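Local coordinates for SAHS4 (Ramazzottius varieornatus, PDB 5Z4G), which probably acts as a secreted molecular shield that protects tardigrades in water-deficient conditions, and binds zinc, at residues L25-S30 with L62-K67; Y74-S79 with T89-G94; G94-L99 with K107-E112; E115-K120 with V132-T137. One frame throughout, in Å; residues are numbered along the deposited sequence. Where two conformers were deposited one is given.

Contact 1 (L25-S30 with L62-K67); sequences LGKWES and LLKYWK
G26 and Y65 form a hydrogen-bonded antiparallel pair, with N of G26 on O of Y65 at 2.9 Å and the return bond from N of Y65 to O of G26. W28 and L63 repeat the pattern; N of W28 comes to 2.7 Å from O of L63, but this bond is bent at the hydrogen (137°). CD1 at the indole edge of W28 approaches the same oxygen at 3.6 Å, near the ring plane, and NE1 is bonded to O of W24. The backbone angles of G26 suit glycine, since a CB would press on the carbonyl oxygen of L25.

The two strands are neighbours in an antiparallel barrel of the fatty-acid-binding-protein type, and the chain between them carries two short helices.

Apolar contacts lie on both faces. CB of W28 is 4.2 Å from CB of L63, and L25 lays CD2 3.8 Å from CA of W66. Opposite W28, L62 runs alongside E29, its CD2 3.8 Å from CB of E29.

The lysine stems cross obliquely, CG of K27 4.0 Å from CB of K64, and NZ of K27 is in a salt bridge with the C-terminal carboxylate of A161. A bend at chi3 (92°) brings CE of K64 3.4 Å above the plane of the W66 indole, toward its rim. With K64 cut back to an alanine, the indole would probably lose this cover and the K27 stem its neighbour.

Contact 2 (Y74-S79 with T89-G94); sequences YHVQTS and TSFKMG. With ZN (zinc ion), chain C.
Y74 sets its CB over one face of the F91 ring, 3.6 Å from CZ. In F91, CG stands between the backbone N and the carbonyl carbon (chi1 63°), which brings the end of the phenyl toward the partner strand, one face against CB of Y74. The two rings are within 20° of parallel but slid apart, with centroids 5.7 Å apart, so they barely overlap. M93, bent at chi2 (-63°), brings CE over a face of the Y74 ring, 3.6 Å from CE1, a Met-aromatic contact in which the methyl does the touching. V76 and T89 lie side by side, CG1 of V76 3.6 Å from CG2 of T89, and CG1 of V76 also meets the F91 ring at its edge. Were F91 an alanine, CB of Y74 would lose the ring it rests on, and a gap beside CG1 of V76 is likely to open.

On the reverse face H75 binds zinc through NE2 at 2.1 Å, with E68, E71, H73 and two waters as the other ligands. Its ND1 donates to a further water at 2.8 Å, in the ring plane; together these bonds probably fix the imidazole's rotation. CB of S90 sits over a ring face.

Backbone bonds join Y74 with F91 and V76 with T89. In this hairpin strand 74-79 also borders strand 62-66, whose W66 stacks on H75, while F91 reaches Y108 and C110 of strand 104-113.

Contact 3 (G94-L99 with K107-E112); sequences GQEGTL and KYVCTE
G97 and Y108 exchange backbone hydrogen bonds, both 2.9 Å between N of one residue and O of the other, with the strand segments 4.8 Å apart and splayed to 135°. Beyond this pair the chains part: N of G94 still reaches O of C110 at 2.8 Å, but between the two bonds a water steps in, donating to O of Q95 and accepting from N of C110.

A chi1 of 74° tucks the Y108 ring back over the backbone, toward G97. CA of G97 lies over the ring face, 4.3 Å from the centroid, where any CB would run into CZ. CD1 of L99 adds an apolar touch at 3.9 Å from CE1 of Y108.

On the other face K107 lies alongside T98, with CG 3.8 Å from OG1 of T98. The E96 carboxylate lies against the K107 stem, but OE1 of E96 stays 5.0 Å from NZ of K107, too far for a salt bridge, though the opposite charges may still attract weakly.

These segments belong to the hairpin of strands 97-101 and 104-113. Strand 97-101 ends the hydrogen-bonded series, and Y108 reaches T89 and F91 of strand 86-91 across the gap between the fourth and fifth strands, a feature of fatty-acid-binding-protein barrels.

Contact 4 (E115-K120 with V132-T137); sequences EQLITK and VTYTAT
N of Y134 donates to O of L117 at 2.8 Å, in the carbonyl plane, and CA of T133 approaches the same oxygen at 3.3 Å in a CA-H...O contact. This pair and its neighbour belong to the hairpin of strands 116-123 and 128-137, part of the wall of the fatty-acid-binding-protein-like barrel. T119 and V132 bond in both directions, N of T119 reaching O of V132 almost straight (174°).

The Y134 ring turns an edge to the L117 carbonyl. With CG anti to its own carbonyl carbon (chi1 -63°), the ring runs alongside L117, whose CD2 lies 3.9 Å from CD1 of Y134. Farther along that edge CE1 of Y134 comes 3.9 Å from OG1 of T119, while OH is bonded to NE2 of Q143 in strand 140-147.

On the opposite face, in one of its two modelled conformers, Q116 extends its amide across T133 to T135. NE2 donates to OG1 of T135 at 3.0 Å, with the acceptor lying in the amide plane, and the same amide skims CB of T133.

Past Q116 the strands separate, and a water accepts from N of A136 and lies 2.8 Å from O of E115, to which it probably donates.

From the N terminus, contact 1 closes the long loop that carries both helices, joining the first strand, 26-30, to the second, 62-66. Strand 74-79 then pairs with 62-66, K64 N meeting Q77 O, and contact 2 closes the next hairpin. The chain leaves it through G94, shared with contact 3, which closes the hairpin of strands 97-101 and 104-113. Strand 116-123 follows as the neighbour of 104-113, with T111 O taking I118 N, and contact 4 closes the hairpin to 128-137. All four loops run in series; none nests or crosses. Interior side chains tie the barrel together: Y65 of contact 1 packs on Y134 and L117 of contact 4, M93 on L117, and F91 on C110.

Contact 1 (L25-S30 with L62-K67)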
loop_
_atom_site.group_PDB
_atom_site.type_symbol
_atom_site.label_atom_id
_atom_site.label_comp_id
_atom_site.label_asym_id
_atom_site.label_seq_id
_atom_site.Cartn_x
_atom_site.Cartn_y
_atom_site.Cartn_z
ATOM N N LEU A 25 -2.615 10.943 3.952
ATOM C CA LEU A 25 -2.158 10.983 5.344
ATOM C C LEU A 25 -3.308 10.682 6.292
ATOM O O LEU A 25 -4.410 11.226 6.151
ATOM C CB LEU A 25 -1.503 12.331 5.694
ATOM C CG LEU A 25 -0.185 12.695 5.005
ATOM C CD1 LEU A 25 0.122 14.164 5.231
ATOM C CD2 LEU A 25 0.987 11.827 5.467
ATOM N N GLY A 26 -3.045 9.807 7.251
ATOM C CA GLY A 26 -4.084 9.336 8.173
ATOM C C GLY A 26 -4.023 7.842 8.374
ATOM O O GLY A 26 -3.095 7.176 7.884
ATOM N N LYS A 27 -5.010 7.319 9.100
ATOM C CA LYS A 27 -5.118 5.881 9.338
ATOM C C LYS A 27 -6.360 5.346 8.640
ATOM O O LYS A 27 -7.388 6.008 8.602
ATOM C CB LYS A 27 -5.144 5.562 10.831
ATOM C CG LYS A 27 -4.838 4.105 11.134
ATOM C CD LYS A 27 -4.881 3.837 12.617
ATOM C CE LYS A 27 -4.362 2.444 12.918
ATOM N NZ LYS A 27 -4.264 2.194 14.383
ATOM N N TRP A 28 -6.243 4.142 8.084
ATOM C CA TRP A 28 -7.211 3.600 7.143
ATOM C C TRP A 28 -7.494 2.137 7.457
ATOM O O TRP A 28 -6.577 1.383 7.777
ATOM C CB TRP A 28 -6.642 3.697 5.721
ATOM C CG TRP A 28 -6.285 5.108 5.329
ATOM C CD1 TRP A 28 -5.041 5.703 5.381
ATOM C CD2 TRP A 28 -7.186 6.106 4.850
ATOM N NE1 TRP A 28 -5.124 7.009 4.946
ATOM C CE2 TRP A 28 -6.427 7.279 4.602
ATOM C CE3 TRP A 28 -8.568 6.108 4.555
ATOM C CZ2 TRP A 28 -7.013 8.461 4.089
ATOM C CZ3 TRP A 28 -9.158 7.285 4.056
ATOM C CH2 TRP A 28 -8.376 8.445 3.828
ATOM N N GLU A 29 -8.763 1.748 7.364
ATOM C CA GLU A 29 -9.174 0.358 7.560
ATOM C C GLU A 29 -9.790 -0.178 6.279
ATOM O O GLU A 29 -10.688 0.450 5.712
ATOM C CB GLU A 29 -10.176 0.248 8.715
ATOM C CG GLU A 29 -10.733 -1.154 8.921
ATOM C CD GLU A 29 -11.922 -1.174 9.864
ATOM O OE1 GLU A 29 -12.841 -1.988 9.648
ATOM O OE2 GLU A 29 -11.947 -0.370 10.815
ATOM N N SER A 30 -9.312 -1.333 5.821
ATOM C CA SER A 30 -9.852 -1.951 4.608
ATOM C C SER A 30 -11.342 -2.245 4.788
ATOM O O SER A 30 -11.783 -2.686 5.866
ATOM C CB SER A 30 -9.079 -3.216 4.248
ATOM O OG SER A 30 -9.154 -4.187 5.271
ATOM N N LEU A 62 -4.997 -2.583 8.376
ATOM C CA LEU A 62 -4.888 -1.205 8.822
ATOM C C LEU A 62 -3.665 -0.575 8.176
ATOM O O LEU A 62 -2.581 -1.152 8.176
ATOM C CB LEU A 62 -4.809 -1.118 10.349
ATOM C CG LEU A 62 -5.943 -1.776 11.135
ATOM C CD1 LEU A 62 -5.745 -1.552 12.627
ATOM C CD2 LEU A 62 -7.317 -1.288 10.687
ATOM N N LEU A 63 -3.847 0.613 7.623
ATOM C CA LEU A 63 -2.769 1.322 6.976
ATOM C C LEU A 63 -2.659 2.712 7.589
ATOM O O LEU A 63 -3.661 3.403 7.742
ATOM C CB LEU A 63 -3.096 1.392 5.489
ATOM C CG LEU A 63 -2.280 2.205 4.520
ATOM C CD1 LEU A 63 -0.844 1.726 4.514
ATOM C CD2 LEU A 63 -2.932 2.001 3.160
ATOM N N LYS A 64 -1.447 3.125 7.951
ATOM C CA LYS A 64 -1.255 4.458 8.517
ATOM C C LYS A 64 -0.091 5.160 7.839
ATOM O O LYS A 64 0.994 4.597 7.749
ATOM C CB LYS A 64 -1.043 4.389 10.041
ATOM C CG LYS A 64 -1.044 5.759 10.726
ATOM C CD LYS A 64 -1.250 5.653 12.223
ATOM C CE LYS A 64 0.060 5.572 12.979
ATOM N NZ LYS A 64 -0.083 6.160 14.341
ATOM N N TYR A 65 -0.332 6.385 7.371
ATOM C CA TYR A 65 0.713 7.260 6.819
ATOM C C TYR A 65 0.745 8.523 7.648
ATOM O O TYR A 65 -0.311 9.095 7.930
ATOM C CB TYR A 65 0.391 7.643 5.362
ATOM C CG TYR A 65 0.611 6.546 4.358
ATOM C CD1 TYR A 65 1.894 6.268 3.881
ATOM C CD2 TYR A 65 -0.463 5.817 3.841
ATOM C CE1 TYR A 65 2.112 5.273 2.935
ATOM C CE2 TYR A 65 -0.255 4.817 2.895
ATOM C CZ TYR A 65 1.031 4.546 2.457
ATOM O OH TYR A 65 1.237 3.545 1.546
ATOM N N TRP A 66 1.940 8.971 8.039
ATOM C CA TRP A 66 2.062 10.218 8.795
ATOM C C TRP A 66 3.383 10.920 8.541
ATOM O O TRP A 66 4.345 10.312 8.044
ATOM C CB TRP A 66 1.787 10.009 10.297
ATOM C CG TRP A 66 2.857 9.333 11.115
ATOM C CD1 TRP A 66 3.753 9.942 11.962
ATOM C CD2 TRP A 66 3.079 7.922 11.250
ATOM N NE1 TRP A 66 4.545 8.998 12.576
ATOM C CE2 TRP A 66 4.150 7.752 12.172
ATOM C CE3 TRP A 66 2.505 6.785 10.660
ATOM C CZ2 TRP A 66 4.651 6.487 12.520
ATOM C CZ3 TRP A 66 3.005 5.519 11.010
ATOM C CH2 TRP A 66 4.063 5.386 11.935
ATOM N N LYS A 67 3.402 12.211 8.854
ATOM C CA LYS A 67 4.580 13.046 8.717
ATOM C C LYS A 67 4.673 13.894 9.971
ATOM O O LYS A 67 3.721 14.594 10.320
ATOM C CB LYS A 67 4.436 13.933 7.473
ATOM C CG LYS A 67 5.553 14.948 7.264
ATOM C CD LYS A 67 6.592 14.462 6.278
ATOM C CE LYS A 67 7.606 15.550 5.980
ATOM N NZ LYS A 67 8.173 15.435 4.607
#

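Contact 2 (Y74-S79 with T89-G94)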
loop_
_atom_site.group_PDB
_atom_site.type_symbol
_atom_site.label_atom_id
_atom_site.label_comp_id
_atom_site.label_asym_id
_atom_site.label_seq_id
_atom_site.Cartn_x
_atom_site.Cartn_y
_atom_site.Cartn_z
ATOM N N TYR A 74 8.565 10.552 5.579
ATOM C CA TYR A 74 7.234 10.079 5.943
ATOM C C TYR A 74 7.345 8.744 6.639
ATOM O O TYR A 74 8.323 8.021 6.440
ATOM C CB TYR A 74 6.358 9.912 4.685
ATOM C CG TYR A 74 6.006 11.224 4.043
ATOM C CD1 TYR A 74 6.870 11.837 3.129
ATOM C CD2 TYR A 74 4.824 11.888 4.388
ATOM C CE1 TYR A 74 6.555 13.069 2.572
ATOM C CE2 TYR A 74 4.494 13.107 3.826
ATOM C CZ TYR A 74 5.361 13.694 2.917
ATOM O OH TYR A 74 5.055 14.911 2.353
ATOM N N HIS A 75 6.336 8.413 7.438
ATOM C CA HIS A 75 6.230 7.096 8.052
ATOM C C HIS A 75 5.018 6.348 7.530
ATOM O O HIS A 75 3.984 6.949 7.212
ATOM C CB HIS A 75 6.085 7.231 9.556
ATOM C CG HIS A 75 7.362 7.549 10.265
ATOM N ND1 HIS A 75 8.176 6.572 10.795
ATOM C CD2 HIS A 75 7.969 8.729 10.527
ATOM C CE1 HIS A 75 9.234 7.137 11.349
ATOM N NE2 HIS A 75 9.131 8.447 11.202
ATOM N N VAL A 76 5.159 5.029 7.464
ATOM C CA VAL A 76 4.067 4.133 7.097
ATOM C C VAL A 76 4.079 2.943 8.043
ATOM O O VAL A 76 5.143 2.445 8.420
ATOM C CB VAL A 76 4.116 3.689 5.602
ATOM C CG1 VAL A 76 5.450 3.024 5.253
ATOM C CG2 VAL A 76 2.935 2.780 5.240
ATOM N N GLN A 77 2.883 2.505 8.416
ATOM C CA GLN A 77 2.706 1.327 9.224
ATOM C C GLN A 77 1.505 0.576 8.692
ATOM O O GLN A 77 0.448 1.174 8.458
ATOM C CB GLN A 77 2.499 1.716 10.689
ATOM C CG GLN A 77 2.320 0.549 11.639
ATOM C CD GLN A 77 1.899 1.017 13.009
ATOM O OE1 GLN A 77 0.759 1.446 13.211
ATOM N NE2 GLN A 77 2.817 0.945 13.962
ATOM N N THR A 78 1.684 -0.721 8.449
ATOM C CA THR A 78 0.571 -1.596 8.114
ATOM C C THR A 78 0.501 -2.707 9.139
ATOM O O THR A 78 1.524 -3.189 9.634
ATOM C CB THR A 78 0.662 -2.221 6.702
ATOM O OG1 THR A 78 1.849 -3.009 6.593
ATOM C CG2 THR A 78 0.659 -1.164 5.630
ATOM N N SER A 79 -0.718 -3.091 9.473
ATOM C CA SER A 79 -0.939 -4.226 10.360
ATOM C C SER A 79 -2.143 -5.009 9.899
ATOM O O SER A 79 -3.039 -4.469 9.242
ATOM C CB SER A 79 -1.087 -3.781 11.817
ATOM O OG SER A 79 -2.161 -2.880 11.980
ATOM N N THR A 89 7.963 1.390 8.510
ATOM C CA THR A 89 9.150 1.964 7.898
ATOM C C THR A 89 8.998 3.468 7.669
ATOM O O THR A 89 7.960 4.062 7.982
ATOM C CB THR A 89 9.577 1.183 6.615
ATOM O OG1 THR A 89 10.952 1.451 6.317
ATOM C CG2 THR A 89 8.712 1.512 5.396
ATOM N N SER A 90 10.063 4.072 7.153
ATOM C CA SER A 90 10.070 5.474 6.784
ATOM C C SER A 90 10.588 5.585 5.361
ATOM O O SER A 90 11.305 4.705 4.884
ATOM C CB SER A 90 10.946 6.278 7.745
ATOM O OG SER A 90 12.236 5.710 7.837
ATOM N N PHE A 91 10.194 6.654 4.679
ATOM C CA PHE A 91 10.643 6.876 3.306
ATOM C C PHE A 91 10.719 8.359 2.990
ATOM O O PHE A 91 10.053 9.183 3.622
ATOM C CB PHE A 91 9.744 6.124 2.292
ATOM C CG PHE A 91 8.300 6.585 2.267
ATOM C CD1 PHE A 91 7.882 7.617 1.412
ATOM C CD2 PHE A 91 7.345 5.978 3.090
ATOM C CE1 PHE A 91 6.546 8.030 1.387
ATOM C CE2 PHE A 91 6.020 6.402 3.078
ATOM C CZ PHE A 91 5.615 7.419 2.217
ATOM N N LYS A 92 11.536 8.681 2.000
ATOM C CA LYS A 92 11.620 10.029 1.456
ATOM C C LYS A 92 11.176 9.939 0.014
ATOM O O LYS A 92 11.553 8.998 -0.690
ATOM C CB LYS A 92 13.049 10.581 1.555
ATOM C CG LYS A 92 13.548 10.687 2.989
ATOM C CD LYS A 92 14.928 11.306 3.104
ATOM C CE LYS A 92 15.386 11.240 4.547
ATOM N NZ LYS A 92 16.631 12.007 4.815
ATOM N N MET A 93 10.386 10.914 -0.429
ATOM C CA MET A 93 9.932 10.943 -1.824
ATOM C C MET A 93 11.096 10.888 -2.802
ATOM O O MET A 93 12.083 11.616 -2.665
ATOM C CB MET A 93 9.070 12.175 -2.109
ATOM C CG MET A 93 7.798 12.232 -1.291
ATOM S SD MET A 93 6.674 10.862 -1.623
ATOM C CE MET A 93 5.443 11.231 -0.372
ATOM N N GLY A 94 10.980 9.994 -3.773
ATOM C CA GLY A 94 11.987 9.838 -4.824
ATOM C C GLY A 94 13.254 9.077 -4.459
ATOM O O GLY A 94 14.153 8.948 -5.296
HETATM ZN ZN ZN C . 10.572 9.787 11.840
HETATM O O HOH W 1 7.117 3.990 10.810
HETATM O O HOH W 2 12.144 8.406 12.079
HETATM O O HOH W 3 10.054 9.250 14.036
#

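Contact 3 (G94-L99 with K107-E112)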
loop_
_atom_site.group_PDB
_atom_site.type_symbol
_atom_site.label_atom_id
_atom_site.label_comp_id
_atom_site.label_asym_id
_atom_site.label_seq_id
_atom_site.Cartn_x
_atom_site.Cartn_y
_atom_site.Cartn_z
ATOM N N GLY A 94 10.980 9.994 -3.773
ATOM C CA GLY A 94 11.987 9.838 -4.824
ATOM C C GLY A 94 13.254 9.077 -4.459
ATOM O O GLY A 94 14.153 8.948 -5.296
ATOM N N GLN A 95 13.331 8.568 -3.230
ATOM C CA GLN A 95 14.520 7.837 -2.779
ATOM C C GLN A 95 14.186 6.367 -2.529
ATOM O O GLN A 95 13.226 6.046 -1.822
ATOM C CB GLN A 95 15.130 8.495 -1.531
ATOM C CG GLN A 95 15.474 9.972 -1.742
ATOM C CD GLN A 95 16.147 10.611 -0.550
ATOM O OE1 GLN A 95 16.530 9.932 0.386
ATOM N NE2 GLN A 95 16.281 11.935 -0.580
ATOM N N GLU A 96 14.980 5.479 -3.119
ATOM C CA GLU A 96 14.706 4.040 -3.042
ATOM C C GLU A 96 14.857 3.495 -1.619
ATOM O O GLU A 96 15.759 3.894 -0.881
ATOM C CB GLU A 96 15.601 3.266 -4.023
ATOM C CG GLU A 96 15.165 1.832 -4.289
ATOM C CD GLU A 96 15.997 1.150 -5.360
ATOM O OE1 GLU A 96 17.204 0.928 -5.134
ATOM O OE2 GLU A 96 15.440 0.832 -6.430
ATOM N N GLY A 97 13.940 2.605 -1.244
ATOM C CA GLY A 97 14.044 1.804 -0.030
ATOM C C GLY A 97 13.931 0.332 -0.383
ATOM O O GLY A 97 13.501 -0.019 -1.490
ATOM N N THR A 98 14.309 -0.522 0.562
ATOM C CA THR A 98 14.196 -1.975 0.403
ATOM C C THR A 98 13.541 -2.571 1.642
ATOM O O THR A 98 13.880 -2.215 2.768
ATOM C CB THR A 98 15.571 -2.640 0.128
ATOM O OG1 THR A 98 16.119 -2.126 -1.091
ATOM C CG2 THR A 98 15.454 -4.180 0.002
ATOM N N LEU A 99 12.572 -3.453 1.418
ATOM C CA LEU A 99 11.963 -4.236 2.485
ATOM C C LEU A 99 12.096 -5.713 2.165
ATOM O O LEU A 99 12.255 -6.089 1.003
ATOM C CB LEU A 99 10.489 -3.870 2.673
ATOM C CG LEU A 99 10.221 -2.470 3.238
ATOM C CD1 LEU A 99 8.789 -2.055 2.957
ATOM C CD2 LEU A 99 10.511 -2.386 4.735
ATOM N N LYS A 107 12.165 -3.764 -3.619
ATOM C CA LYS A 107 12.675 -2.403 -3.767
ATOM C C LYS A 107 11.515 -1.485 -4.124
ATOM O O LYS A 107 10.656 -1.846 -4.921
ATOM C CB LYS A 107 13.746 -2.340 -4.854
ATOM C CG LYS A 107 15.005 -3.127 -4.536
ATOM C CD LYS A 107 16.036 -2.983 -5.645
ATOM C CE LYS A 107 17.187 -3.951 -5.443
ATOM N NZ LYS A 107 18.236 -3.793 -6.486
ATOM N N TYR A 108 11.470 -0.303 -3.528
ATOM C CA TYR A 108 10.382 0.625 -3.838
ATOM C C TYR A 108 10.809 2.088 -3.847
ATOM O O TYR A 108 11.784 2.456 -3.195
ATOM C CB TYR A 108 9.205 0.432 -2.860
ATOM C CG TYR A 108 9.481 0.983 -1.482
ATOM C CD1 TYR A 108 10.135 0.210 -0.520
ATOM C CD2 TYR A 108 9.122 2.303 -1.151
ATOM C CE1 TYR A 108 10.412 0.720 0.735
ATOM C CE2 TYR A 108 9.399 2.827 0.099
ATOM C CZ TYR A 108 10.038 2.031 1.037
ATOM O OH TYR A 108 10.305 2.546 2.276
ATOM N N VAL A 109 10.063 2.907 -4.587
ATOM C CA VAL A 109 10.221 4.364 -4.576
ATOM C C VAL A 109 8.835 4.995 -4.521
ATOM O O VAL A 109 7.955 4.629 -5.306
ATOM C CB VAL A 109 10.958 4.902 -5.831
ATOM C CG1 VAL A 109 11.165 6.408 -5.710
ATOM C CG2 VAL A 109 12.298 4.213 -6.031
ATOM N N CYS A 110 8.651 5.935 -3.597
ATOM C CA CYS A 110 7.398 6.685 -3.478
ATOM C C CYS A 110 7.535 8.052 -4.109
ATOM O O CYS A 110 8.540 8.727 -3.918
ATOM C CB CYS A 110 7.008 6.860 -2.019
ATOM S SG CYS A 110 6.586 5.311 -1.223
ATOM N N THR A 111 6.515 8.453 -4.866
ATOM C CA THR A 111 6.451 9.794 -5.441
ATOM C C THR A 111 5.031 10.316 -5.304
ATOM O O THR A 111 4.118 9.582 -4.887
ATOM C CB THR A 111 6.857 9.806 -6.932
ATOM O OG1 THR A 111 6.078 8.843 -7.649
ATOM C CG2 THR A 111 8.358 9.515 -7.118
ATOM N N GLU A 112 4.840 11.584 -5.676
ATOM C CA GLU A 112 3.530 12.222 -5.649
ATOM C C GLU A 112 3.137 12.743 -7.011
ATOM O O GLU A 112 3.986 13.237 -7.758
ATOM C CB GLU A 112 3.525 13.369 -4.646
ATOM C CG GLU A 112 3.784 12.926 -3.218
ATOM C CD GLU A 112 3.883 14.091 -2.269
ATOM O OE1 GLU A 112 4.976 14.685 -2.165
ATOM O OE2 GLU A 112 2.868 14.409 -1.612
HETATM O O HOH W 4 10.370 6.561 -1.503
#

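Contact 4 (E115-K120 with V132-T137)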
loop_
_atom_site.group_PDB
_atom_site.type_symbol
_atom_site.label_atom_id
_atom_site.label_comp_id
_atom_site.label_asym_id
_atom_site.label_seq_id
_atom_site.Cartn_x
_atom_site.Cartn_y
_atom_site.Cartn_z
ATOM N N GLU A 115 -2.269 15.206 -5.466
ATOM C CA GLU A 115 -2.742 14.625 -4.208
ATOM C C GLU A 115 -2.594 13.105 -4.094
ATOM O O GLU A 115 -2.917 12.529 -3.048
ATOM C CB GLU A 115 -4.197 15.027 -3.972
ATOM C CG GLU A 115 -4.345 16.510 -3.717
ATOM C CD GLU A 115 -5.711 16.913 -3.205
ATOM O OE1 GLU A 115 -6.653 16.088 -3.205
ATOM O OE2 GLU A 115 -5.838 18.076 -2.804
ATOM N N GLN A 116 -2.098 12.474 -5.155
ATOM C CA GLN A 116 -1.986 11.020 -5.231
ATOM C C GLN A 116 -0.582 10.545 -4.858
ATOM O O GLN A 116 0.414 11.048 -5.398
ATOM C CB GLN A 116 -2.346 10.564 -6.647
ATOM C CG GLN A 116 -2.374 9.062 -6.863
ATOM C CD GLN A 116 -2.641 8.717 -8.315
ATOM O OE1 GLN A 116 -1.779 8.901 -9.181
ATOM N NE2 GLN A 116 -3.848 8.231 -8.596
ATOM N N LEU A 117 -0.520 9.572 -3.947
ATOM C CA LEU A 117 0.731 8.910 -3.586
ATOM C C LEU A 117 0.921 7.736 -4.540
ATOM O O LEU A 117 -0.008 6.948 -4.744
ATOM C CB LEU A 117 0.674 8.414 -2.132
ATOM C CG LEU A 117 1.886 7.617 -1.642
ATOM C CD1 LEU A 117 3.142 8.474 -1.571
ATOM C CD2 LEU A 117 1.597 7.002 -0.280
ATOM N N ILE A 118 2.120 7.610 -5.109
ATOM C CA ILE A 118 2.446 6.526 -6.030
ATOM C C ILE A 118 3.621 5.738 -5.457
ATOM O O ILE A 118 4.631 6.326 -5.071
ATOM C CB ILE A 118 2.830 7.074 -7.428
ATOM C CG1 ILE A 118 1.702 7.922 -8.045
ATOM C CG2 ILE A 118 3.232 5.932 -8.368
ATOM C CD1 ILE A 118 2.134 8.738 -9.227
ATOM N N THR A 119 3.491 4.412 -5.405
ATOM C CA THR A 119 4.566 3.556 -4.941
ATOM C C THR A 119 4.909 2.604 -6.073
ATOM O O THR A 119 4.058 1.831 -6.524
ATOM C CB THR A 119 4.181 2.785 -3.656
ATOM O OG1 THR A 119 3.764 3.726 -2.664
ATOM C CG2 THR A 119 5.369 1.969 -3.129
ATOM N N LYS A 120 6.152 2.677 -6.541
ATOM C CA LYS A 120 6.634 1.788 -7.593
ATOM C C LYS A 120 7.500 0.737 -6.932
ATOM O O LYS A 120 8.435 1.064 -6.194
ATOM C CB LYS A 120 7.399 2.578 -8.663
ATOM C CG LYS A 120 6.508 3.545 -9.442
ATOM C CD LYS A 120 7.218 4.221 -10.601
ATOM C CE LYS A 120 6.344 5.326 -11.178
ATOM N NZ LYS A 120 6.852 5.809 -12.492
ATOM N N VAL A 132 1.473 0.945 -7.291
ATOM C CA VAL A 132 0.353 1.131 -6.364
ATOM C C VAL A 132 0.068 2.630 -6.304
ATOM O O VAL A 132 0.996 3.428 -6.175
ATOM C CB VAL A 132 0.679 0.569 -4.952
ATOM C CG1 VAL A 132 -0.566 0.565 -4.063
ATOM C CG2 VAL A 132 1.259 -0.842 -5.024
ATOM N N THR A 133 -1.201 3.020 -6.419
ATOM C CA THR A 133 -1.573 4.422 -6.243
ATOM C C THR A 133 -2.564 4.550 -5.085
ATOM O O THR A 133 -3.417 3.662 -4.882
ATOM C CB THR A 133 -2.197 5.054 -7.502
ATOM O OG1 THR A 133 -3.439 4.416 -7.785
ATOM C CG2 THR A 133 -1.285 4.928 -8.722
ATOM N N TYR A 134 -2.462 5.654 -4.347
ATOM C CA TYR A 134 -3.342 5.939 -3.220
ATOM C C TYR A 134 -4.040 7.244 -3.530
ATOM O O TYR A 134 -3.393 8.290 -3.615
ATOM C CB TYR A 134 -2.532 6.036 -1.910
ATOM C CG TYR A 134 -1.847 4.739 -1.562
ATOM C CD1 TYR A 134 -0.599 4.400 -2.121
ATOM C CD2 TYR A 134 -2.461 3.814 -0.702
ATOM C CE1 TYR A 134 0.017 3.189 -1.818
ATOM C CE2 TYR A 134 -1.850 2.604 -0.391
ATOM C CZ TYR A 134 -0.621 2.294 -0.953
ATOM O OH TYR A 134 -0.035 1.095 -0.646
ATOM N N THR A 135 -5.357 7.163 -3.721
ATOM C CA THR A 135 -6.194 8.305 -4.064
ATOM C C THR A 135 -7.251 8.441 -2.992
ATOM O O THR A 135 -8.066 7.535 -2.807
ATOM C CB THR A 135 -6.867 8.113 -5.437
ATOM O OG1 THR A 135 -5.867 7.752 -6.387
ATOM C CG2 THR A 135 -7.557 9.400 -5.898
ATOM N N ALA A 136 -7.232 9.568 -2.286
ATOM C CA ALA A 136 -8.132 9.780 -1.152
ATOM C C ALA A 136 -8.857 11.103 -1.278
ATOM O O ALA A 136 -8.289 12.069 -1.766
ATOM C CB ALA A 136 -7.373 9.714 0.170
ATOM N N THR A 137 -10.122 11.124 -0.870
ATOM C CA THR A 137 -10.857 12.369 -0.656
ATOM C C THR A 137 -11.646 12.147 0.618
ATOM O O THR A 137 -12.417 11.177 0.712
ATOM C CB THR A 137 -11.825 12.719 -1.811
ATOM O OG1 THR A 137 -11.089 12.887 -3.027
ATOM C CG2 THR A 137 -12.563 14.020 -1.502
HETATM O O HOH W 5 -7.355 13.419 -4.035
HETATM O O HOH W 6 -5.505 11.459 -3.490
#